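PDB 4DY0: glia-derived nexin from Homo sapiens, which inhibits serine proteases such as thrombin, trypsin and urokinase, binds heparin and promotes neurite extension by blocking thrombin. Local coordinates for residues K55-M60 and I294-D299; F207-T212 and K268-I273; L218-I223 and L235-T240. All blocks are in the same frame, centred on the assembly; numbering follows the deposited sequence.

Interaction 1 of 3, residues K55-M60 and I294-D299; sequences KKQLAM and ITDMFD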
loop_
_atom_site.group_PDB
_atom_site.type_symbol
_atom_site.label_atom_id
_atom_site.label_comp_id
_atom_site.label_asym_id
_atom_site.label_seq_id
_atom_site.Cartn_x
_atom_site.Cartn_y
_atom_site.Cartn_z
ATOM N N LYS A 55 3.022 -12.237 -20.302
ATOM C CA LYS A 55 4.287 -12.094 -19.582
ATOM C C LYS A 55 5.049 -10.858 -20.058
ATOM O O LYS A 55 5.627 -10.124 -19.258
ATOM C CB LYS A 55 5.147 -13.352 -19.763
ATOM C CG LYS A 55 6.492 -13.316 -19.044
ATOM C CD LYS A 55 7.334 -14.533 -19.408
ATOM C CE LYS A 55 8.776 -14.388 -18.944
ATOM N NZ LYS A 55 8.906 -14.415 -17.461
ATOM N N LYS A 56 5.035 -10.636 -21.370
ATOM C CA LYS A 56 5.717 -9.499 -21.982
ATOM C C LYS A 56 5.222 -8.149 -21.438
ATOM O O LYS A 56 6.022 -7.274 -21.100
ATOM C CB LYS A 56 5.572 -9.562 -23.510
ATOM C CG LYS A 56 6.255 -8.433 -24.268
ATOM N N GLN A 57 3.907 -7.977 -21.351
ATOM C CA GLN A 57 3.348 -6.738 -20.808
ATOM C C GLN A 57 3.771 -6.527 -19.356
ATOM O O GLN A 57 4.162 -5.428 -18.969
ATOM C CB GLN A 57 1.825 -6.729 -20.926
ATOM C CG GLN A 57 1.324 -6.721 -22.363
ATOM C CD GLN A 57 -0.191 -6.768 -22.451
ATOM O OE1 GLN A 57 -0.868 -7.181 -21.506
ATOM N NE2 GLN A 57 -0.729 -6.351 -23.593
ATOM N N LEU A 58 3.698 -7.586 -18.557
ATOM C CA LEU A 58 4.116 -7.508 -17.161
ATOM C C LEU A 58 5.588 -7.114 -17.032
ATOM O O LEU A 58 5.934 -6.205 -16.274
ATOM C CB LEU A 58 3.860 -8.837 -16.450
ATOM C CG LEU A 58 2.424 -9.062 -15.976
ATOM C CD1 LEU A 58 2.163 -10.545 -15.701
ATOM C CD2 LEU A 58 2.142 -8.212 -14.742
ATOM N N ALA A 59 6.449 -7.799 -17.781
ATOM C CA ALA A 59 7.883 -7.550 -17.717
ATOM C C ALA A 59 8.213 -6.128 -18.149
ATOM O O ALA A 59 9.075 -5.478 -17.563
ATOM C CB ALA A 59 8.645 -8.562 -18.570
ATOM N N MET A 60 7.522 -5.648 -19.174
ATOM C CA MET A 60 7.741 -4.292 -19.663
ATOM C C MET A 60 7.367 -3.246 -18.612
ATOM O O MET A 60 8.101 -2.281 -18.396
ATOM C CB MET A 60 6.946 -4.039 -20.944
ATOM C CG MET A 60 7.226 -2.680 -21.575
ATOM S SD MET A 60 5.726 -1.745 -21.950
ATOM C CE MET A 60 5.325 -1.059 -20.347
ATOM N N ILE A 294 -0.974 -3.281 -18.922
ATOM C CA ILE A 294 -1.179 -4.699 -18.631
ATOM C C ILE A 294 -2.636 -5.062 -18.886
ATOM O O ILE A 294 -3.470 -4.937 -17.992
ATOM C CB ILE A 294 -0.832 -5.039 -17.168
ATOM C CG1 ILE A 294 0.625 -4.686 -16.866
ATOM C CG2 ILE A 294 -1.089 -6.513 -16.888
ATOM C CD1 ILE A 294 0.931 -4.586 -15.386
ATOM N N THR A 295 -2.937 -5.508 -20.102
ATOM C CA THR A 295 -4.326 -5.735 -20.516
ATOM C C THR A 295 -4.704 -7.204 -20.718
ATOM O O THR A 295 -5.815 -7.616 -20.378
ATOM C CB THR A 295 -4.647 -4.976 -21.820
ATOM O OG1 THR A 295 -3.646 -5.275 -22.802
ATOM C CG2 THR A 295 -4.672 -3.478 -21.573
ATOM N N ASP A 296 -3.787 -7.989 -21.278
ATOM C CA ASP A 296 -4.087 -9.373 -21.642
ATOM C C ASP A 296 -4.601 -10.228 -20.479
ATOM O O ASP A 296 -5.623 -10.899 -20.603
ATOM C CB ASP A 296 -2.868 -10.041 -22.279
ATOM C CG ASP A 296 -2.550 -9.488 -23.656
ATOM O OD1 ASP A 296 -3.191 -8.498 -24.080
ATOM O OD2 ASP A 296 -1.656 -10.050 -24.320
ATOM N N MET A 297 -3.895 -10.201 -19.354
ATOM C CA MET A 297 -4.239 -11.064 -18.225
ATOM C C MET A 297 -5.684 -10.912 -17.754
ATOM O O MET A 297 -6.211 -11.789 -17.075
ATOM C CB MET A 297 -3.282 -10.835 -17.055
ATOM C CG MET A 297 -3.495 -9.534 -16.296
ATOM S SD MET A 297 -2.206 -9.319 -15.049
ATOM C CE MET A 297 -2.899 -7.989 -14.074
ATOM N N PHE A 298 -6.321 -9.801 -18.113
ATOM C CA PHE A 298 -7.700 -9.554 -17.702
ATOM C C PHE A 298 -8.689 -9.972 -18.777
ATOM O O PHE A 298 -9.895 -9.984 -18.547
ATOM C CB PHE A 298 -7.909 -8.078 -17.359
ATOM C CG PHE A 298 -7.031 -7.589 -16.249
ATOM C CD1 PHE A 298 -7.179 -8.083 -14.964
ATOM C CD2 PHE A 298 -6.062 -6.629 -16.487
ATOM C CE1 PHE A 298 -6.369 -7.634 -13.934
ATOM C CE2 PHE A 298 -5.249 -6.174 -15.463
ATOM C CZ PHE A 298 -5.403 -6.679 -14.185
ATOM N N ASP A 299 -8.177 -10.311 -19.954
ATOM C CA ASP A 299 -9.040 -10.647 -21.078
ATOM C C ASP A 299 -9.246 -12.150 -21.173
ATOM O O ASP A 299 -8.294 -12.927 -21.119
ATOM C CB ASP A 299 -8.473 -10.090 -22.385
ATOM C CG ASP A 299 -9.387 -10.340 -23.571
ATOM O OD1 ASP A 299 -9.439 -11.488 -24.066
ATOM O OD2 ASP A 299 -10.042 -9.377 -24.019
HETATM O O HOH W 1 -0.915 -8.986 -19.345
#
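In the serpin fold, Q57 of helix 52-62 meets the start of the short 3-10 turn 296-298, in the loop that follows helix 286-291. Its chain is extended beyond CG (chi2 178°), which carries the amide to T295 and D296, crossing their side chains at about a right angle. OE1 is gripped by two backbone N-H groups in succession. D296 N lies 3.0 Å from Q57 OE1, in the carbonyl plane and on a lone pair, with a nearly straight bond (167°). T295 N is equally near but stands 46° out of that plane. A water 2.8 Å from Q57 OE1 donates a third bond and accepts one from M297 N. The other half of the amide donates from NE2 to T295 OG1 at 3.2 Å, and its bond to D296 OD1 is weak. D296 OD2 has its stronger partner in R53, a salt bridge from outside this pair. Beside the polar part, L58 CD2 rests 3.9 Å from I294 CD1, and both leucine and isoleucine also pack on L43 of helix 36-47. The arrangement is a side-chain amide docked on successive backbone N-H groups, joining a helix to a 3-10 turn within the serpin fold.

Interaction 2 of 3, residues F207-T212 and K268-I273; sequences FRCGST and KRVQVI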
loop_
_atom_site.group_PDB
_atom_site.type_symbol
_atom_site.label_atom_id
_atom_site.label_comp_id
_atom_site.label_asym_id
_atom_site.label_seq_id
_atom_site.Cartn_x
_atom_site.Cartn_y
_atom_site.Cartn_z
ATOM N N PHE A 207 11.355 16.282 15.654
ATOM C CA PHE A 207 11.060 15.457 14.491
ATOM C C PHE A 207 11.729 16.055 13.266
ATOM O O PHE A 207 11.867 17.276 13.157
ATOM C CB PHE A 207 9.551 15.386 14.238
ATOM C CG PHE A 207 8.793 14.590 15.261
ATOM C CD1 PHE A 207 8.847 13.206 15.260
ATOM C CD2 PHE A 207 8.015 15.227 16.214
ATOM C CE1 PHE A 207 8.147 12.469 16.198
ATOM C CE2 PHE A 207 7.310 14.499 17.152
ATOM C CZ PHE A 207 7.374 13.116 17.144
ATOM N N ARG A 208 12.144 15.195 12.345
ATOM C CA ARG A 208 12.647 15.658 11.064
ATOM C C ARG A 208 11.482 16.185 10.233
ATOM O O ARG A 208 10.462 15.516 10.077
ATOM C CB ARG A 208 13.375 14.527 10.334
ATOM C CG ARG A 208 14.786 14.279 10.860
ATOM C CD ARG A 208 15.273 12.866 10.560
ATOM N NE ARG A 208 15.175 12.534 9.141
ATOM C CZ ARG A 208 16.105 12.827 8.239
ATOM N NH1 ARG A 208 15.928 12.485 6.970
ATOM N NH2 ARG A 208 17.211 13.464 8.605
ATOM N N CYS A 209 11.618 17.401 9.724
ATOM C CA CYS A 209 10.581 17.952 8.868
ATOM C C CYS A 209 11.104 19.055 7.977
ATOM O O CYS A 209 12.242 19.492 8.110
ATOM C CB CYS A 209 9.393 18.451 9.691
ATOM S SG CYS A 209 9.831 19.548 11.037
ATOM N N GLY A 210 10.257 19.407 7.033
ATOM C CA GLY A 210 10.480 20.331 5.952
ATOM C C GLY A 210 9.343 20.854 5.099
ATOM O O GLY A 210 8.237 20.588 5.323
ATOM N N SER A 211 9.705 21.673 4.132
ATOM C CA SER A 211 8.878 22.152 3.044
ATOM C C SER A 211 9.562 22.263 1.723
ATOM O O SER A 211 10.700 22.505 1.656
ATOM C CB SER A 211 8.284 23.480 3.332
ATOM O OG SER A 211 8.787 23.987 4.475
ATOM N N THR A 212 8.793 22.098 0.678
ATOM C CA THR A 212 9.187 22.258 -0.683
ATOM C C THR A 212 7.966 22.581 -1.551
ATOM O O THR A 212 6.892 22.605 -1.089
ATOM C CB THR A 212 10.048 21.138 -1.184
ATOM O OG1 THR A 212 10.582 21.479 -2.434
ATOM C CG2 THR A 212 9.310 19.928 -1.350
ATOM N N LYS A 268 13.922 19.109 14.104
ATOM C CA LYS A 268 13.605 20.326 14.839
ATOM C C LYS A 268 12.459 20.124 15.826
ATOM O O LYS A 268 11.643 19.211 15.679
ATOM C CB LYS A 268 13.317 21.494 13.890
ATOM C CG LYS A 268 11.999 21.405 13.144
ATOM C CD LYS A 268 11.854 22.544 12.139
ATOM C CE LYS A 268 12.945 22.492 11.072
ATOM N NZ LYS A 268 12.752 23.528 10.016
ATOM N N ARG A 269 12.427 20.976 16.843
ATOM C CA ARG A 269 11.419 20.923 17.889
ATOM C C ARG A 269 10.089 21.399 17.323
ATOM O O ARG A 269 9.991 22.527 16.833
ATOM C CB ARG A 269 11.862 21.814 19.048
ATOM C CG ARG A 269 11.000 21.747 20.292
ATOM C CD ARG A 269 11.768 22.295 21.491
ATOM N NE ARG A 269 10.902 23.004 22.428
ATOM C CZ ARG A 269 10.659 24.313 22.379
ATOM N NH1 ARG A 269 11.218 25.064 21.436
ATOM N NH2 ARG A 269 9.856 24.873 23.275
ATOM N N VAL A 270 9.072 20.540 17.385
ATOM C CA VAL A 270 7.782 20.831 16.759
ATOM C C VAL A 270 6.590 20.368 17.588
ATOM O O VAL A 270 6.623 19.295 18.187
ATOM C CB VAL A 270 7.656 20.141 15.389
ATOM C CG1 VAL A 270 6.602 20.839 14.547
ATOM C CG2 VAL A 270 8.992 20.124 14.671
ATOM N N GLN A 271 5.536 21.183 17.611
ATOM C CA GLN A 271 4.248 20.752 18.146
ATOM C C GLN A 271 3.484 19.989 17.070
ATOM O O GLN A 271 2.980 20.585 16.116
ATOM C CB GLN A 271 3.423 21.948 18.622
ATOM C CG GLN A 271 3.418 22.149 20.133
ATOM C CD GLN A 271 2.564 21.122 20.860
ATOM O OE1 GLN A 271 2.532 21.089 22.089
ATOM N NE2 GLN A 271 1.866 20.283 20.102
ATOM N N VAL A 272 3.410 18.671 17.218
ATOM C CA VAL A 272 2.721 17.828 16.248
ATOM C C VAL A 272 1.288 17.567 16.681
ATOM O O VAL A 272 1.031 17.229 17.833
ATOM C CB VAL A 272 3.429 16.473 16.060
ATOM C CG1 VAL A 272 2.698 15.635 15.020
ATOM C CG2 VAL A 272 4.883 16.684 15.655
ATOM N N ILE A 273 0.356 17.740 15.754
ATOM C CA ILE A 273 -1.046 17.461 16.025
ATOM C C ILE A 273 -1.616 16.642 14.870
ATOM O O ILE A 273 -1.621 17.081 13.718
ATOM C CB ILE A 273 -1.828 18.755 16.284
ATOM C CG1 ILE A 273 -1.316 19.404 17.575
ATOM C CG2 ILE A 273 -3.328 18.485 16.379
ATOM C CD1 ILE A 273 -2.258 20.411 18.173
#
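K268 and F207 form an antiparallel hydrogen-bonded pair, and the lysine side chain then runs alongside C209 of the same partner strand. At CB the lysine makes no close approach to residues 207-212. A chi1 of 72° sets CG between the backbone N and the carbonyl carbon, which brings K268 CG to 3.5 Å from C209 SG. CD stays on the sulfur, 3.8 Å from C209 SG, and the chain bends at chi3. By CE the separation from C209 SG has grown to 4.3 Å, and NZ lies farther still, so the lysine meets the cysteine through its aliphatic part and not its ammonium group. The sulfur packs against the lysine chain and a valine together, both coming from the same side, with C209 SG also 3.8 Å from V270 CG2.

The backbone evidence for the pairing is a reciprocal couple of bonds: F207 N to K268 O at 2.9 Å, and K268 N to F207 O at the same length. Within the two segments this is the single bridge, and their axes lie at 85°; the antiparallel pairing continues outside them, C209 bonding V266 and V270 bonding S205. The F207 ring reaches V272, CD2 3.5 Å from V272 CG2, the two side chains crossing at about a right angle. Outside the two segments the ring also packs on I223, V270 on F352 of strand 351-353, and R269 on P349 and on R346, which belongs to the predicted reactive bond R346-S347. Steeply crossing strands with apolar contacts of phenylalanine, cysteine and valine are consistent with the serpin region where sheet C adjoins sheet B, next to the C-terminal part of the reactive-centre loop.

Interaction 3 of 3, residues L218-I223 and L235-T240; sequences LWYNFI and LIALPT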
loop_
_atom_site.group_PDB
_atom_site.type_symbol
_atom_site.label_atom_id
_atom_site.label_comp_id
_atom_site.label_asym_id
_atom_site.label_seq_id
_atom_site.Cartn_x
_atom_site.Cartn_y
_atom_site.Cartn_z
ATOM N N LEU A 218 3.114 25.327 -5.885
ATOM C CA LEU A 218 2.319 25.320 -4.664
ATOM C C LEU A 218 3.091 24.621 -3.547
ATOM O O LEU A 218 3.605 23.514 -3.727
ATOM C CB LEU A 218 0.977 24.638 -4.909
ATOM C CG LEU A 218 -0.225 25.532 -5.229
ATOM C CD1 LEU A 218 0.179 26.962 -5.571
ATOM C CD2 LEU A 218 -1.065 24.911 -6.334
ATOM N N TRP A 219 3.179 25.276 -2.396
ATOM C CA TRP A 219 4.018 24.792 -1.305
ATOM C C TRP A 219 3.295 23.846 -0.371
ATOM O O TRP A 219 2.078 23.931 -0.202
ATOM C CB TRP A 219 4.606 25.963 -0.517
ATOM C CG TRP A 219 5.710 26.623 -1.257
ATOM C CD1 TRP A 219 5.592 27.552 -2.248
ATOM C CD2 TRP A 219 7.110 26.379 -1.095
ATOM N NE1 TRP A 219 6.835 27.909 -2.709
ATOM C CE2 TRP A 219 7.785 27.204 -2.017
ATOM C CE3 TRP A 219 7.860 25.549 -0.256
ATOM C CZ2 TRP A 219 9.176 27.224 -2.121
ATOM C CZ3 TRP A 219 9.242 25.569 -0.362
ATOM C CH2 TRP A 219 9.885 26.401 -1.286
ATOM N N TYR A 220 4.060 22.944 0.232
ATOM C CA TYR A 220 3.518 22.009 1.200
ATOM C C TYR A 220 4.572 21.621 2.229
ATOM O O TYR A 220 5.774 21.766 1.980
ATOM C CB TYR A 220 2.941 20.772 0.501
ATOM C CG TYR A 220 3.949 19.899 -0.219
ATOM C CD1 TYR A 220 4.520 18.806 0.413
ATOM C CD2 TYR A 220 4.305 20.151 -1.540
ATOM C CE1 TYR A 220 5.428 17.994 -0.238
ATOM C CE2 TYR A 220 5.221 19.343 -2.203
ATOM C CZ TYR A 220 5.775 18.264 -1.544
ATOM O OH TYR A 220 6.687 17.449 -2.179
ATOM N N ASN A 221 4.111 21.141 3.384
ATOM C CA ASN A 221 4.996 20.744 4.477
ATOM C C ASN A 221 4.994 19.234 4.654
ATOM O O ASN A 221 4.008 18.569 4.338
ATOM C CB ASN A 221 4.561 21.405 5.788
ATOM C CG ASN A 221 4.561 22.923 5.710
ATOM O OD1 ASN A 221 5.583 23.547 5.422
ATOM N ND2 ASN A 221 3.409 23.525 5.975
ATOM N N PHE A 222 6.096 18.693 5.165
ATOM C CA PHE A 222 6.176 17.259 5.415
ATOM C C PHE A 222 6.977 16.930 6.666
ATOM O O PHE A 222 7.879 17.667 7.057
ATOM C CB PHE A 222 6.743 16.516 4.200
ATOM C CG PHE A 222 7.967 17.154 3.616
ATOM C CD1 PHE A 222 9.231 16.773 4.039
ATOM C CD2 PHE A 222 7.854 18.136 2.645
ATOM C CE1 PHE A 222 10.358 17.359 3.508
ATOM C CE2 PHE A 222 8.979 18.727 2.105
ATOM C CZ PHE A 222 10.234 18.341 2.538
ATOM N N ILE A 223 6.640 15.809 7.288
ATOM C CA ILE A 223 7.279 15.418 8.528
ATOM C C ILE A 223 7.512 13.912 8.581
ATOM O O ILE A 223 6.751 13.133 8.003
ATOM C CB ILE A 223 6.442 15.867 9.742
ATOM C CG1 ILE A 223 7.176 15.552 11.049
ATOM C CG2 ILE A 223 5.068 15.220 9.711
ATOM C CD1 ILE A 223 6.636 16.321 12.240
ATOM N N LEU A 235 5.629 9.060 6.912
ATOM C CA LEU A 235 5.857 10.369 6.325
ATOM C C LEU A 235 4.504 11.006 6.053
ATOM O O LEU A 235 3.581 10.336 5.590
ATOM C CB LEU A 235 6.658 10.248 5.029
ATOM C CG LEU A 235 8.178 10.102 5.160
ATOM C CD1 LEU A 235 8.555 9.164 6.286
ATOM C CD2 LEU A 235 8.771 9.618 3.849
ATOM N N ILE A 236 4.384 12.293 6.360
ATOM C CA ILE A 236 3.125 13.007 6.170
ATOM C C ILE A 236 3.356 14.324 5.447
ATOM O O ILE A 236 4.282 15.073 5.776
ATOM C CB ILE A 236 2.427 13.299 7.508
ATOM C CG1 ILE A 236 2.205 12.004 8.285
ATOM C CG2 ILE A 236 1.109 14.034 7.275
ATOM C CD1 ILE A 236 1.318 12.167 9.496
ATOM N N ALA A 237 2.515 14.597 4.455
ATOM C CA ALA A 237 2.593 15.847 3.715
ATOM C C ALA A 237 1.201 16.428 3.495
ATOM O O ALA A 237 0.243 15.700 3.214
ATOM C CB ALA A 237 3.297 15.635 2.385
ATOM N N LEU A 238 1.092 17.741 3.645
ATOM C CA LEU A 238 -0.138 18.444 3.316
ATOM C C LEU A 238 0.217 19.881 2.960
ATOM O O LEU A 238 1.297 20.358 3.320
ATOM C CB LEU A 238 -1.156 18.373 4.465
ATOM C CG LEU A 238 -1.068 19.368 5.624
ATOM C CD1 LEU A 238 -2.352 19.322 6.432
ATOM C CD2 LEU A 238 0.139 19.086 6.515
ATOM N N PRO A 239 -0.684 20.572 2.239
ATOM C CA PRO A 239 -0.389 21.899 1.694
ATOM C C PRO A 239 -0.153 22.939 2.777
ATOM O O PRO A 239 -0.738 22.864 3.852
ATOM C CB PRO A 239 -1.659 22.255 0.907
ATOM C CG PRO A 239 -2.401 20.958 0.737
ATOM C CD PRO A 239 -2.063 20.149 1.947
ATOM N N THR A 240 0.699 23.911 2.478
ATOM C CA THR A 240 0.971 24.994 3.402
ATOM C C THR A 240 -0.251 25.887 3.556
ATOM O O THR A 240 -0.618 26.252 4.666
ATOM C CB THR A 240 2.159 25.848 2.920
ATOM O OG1 THR A 240 3.318 25.016 2.784
ATOM C CG2 THR A 240 2.450 26.974 3.910
HETATM O O HOH W 2 0.745 22.596 6.483
HETATM O O HOH W 3 5.957 25.990 3.284
#
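N221 and L238 form a hydrogen-bonded pair in the middle of the two segments of the antiparallel hairpin 219-226 and 232-239, N221 N 2.9 Å from L238 O with the return bond from L238 N to N221 O; here a close-knit end gives way to a watery one. At the tight end, I223 and I236 are a hydrogen-bonded pair, with I223 N 2.9 Å from I236 O and the return bond from I236 N to I223 O. The same I236 O takes a CA-H...O contact from F222 CA at 2.9 Å, so the backbones lie very close. The side chains of I223 and I236 lie side by side, I223 CG2 3.9 Å from I236 CB, on the face that F352 covers. On the other face A237 CB sits 3.9 Å from Y220 CD1, while F222 CB lies next to the same methyl. W261 of helix 255-262 packs on A237, stacks with the F222 ring and takes part in a hydrogen bond with Y220 OH.

Toward W219 and T240 the fit relaxes. T240 N still bonds W219 O almost straight (178°), but both residues are exposed and two waters join the contact. N221 has CG anti to its carbonyl carbon (chi1 -59°), which aims the amide toward T240. N221 ND2 donates to a water 2.9 Å away, which donates to P239 O, itself bonded to R356. N221 OD1 receives a bond from a second water that also touches T240 OG1, and a weak one from S211 OG. A leucine in place of N221 would probably leave both waters without an amide partner and S211 OG without its weak acceptor. Backbone bonds thus run the length of the contact; apolar packing supports one end, while water bridges supplement them at the other.

Overall arrangement
Interactions 2 and 3 are neighbours: their centres are 10 Å apart, and strand 195-213 pairs directly with strand 219-226. G210 O lies 2.9 Å from F222 N, a probable hydrogen bond, and T212 O and Y220 N are probably bonded as well. Along the chain, interaction 3 is nested within the loop closed by interaction 2, and both lie inside the loop closed by interaction 1. That contact is remote, its centre about 43 Å from interaction 2 and about 36 Å from interaction 3. Interaction 2 is close to the predicted reactive bond, with the side chain of K268 about 11 Å from that of S347; interactions 1 and 3 lie away from it.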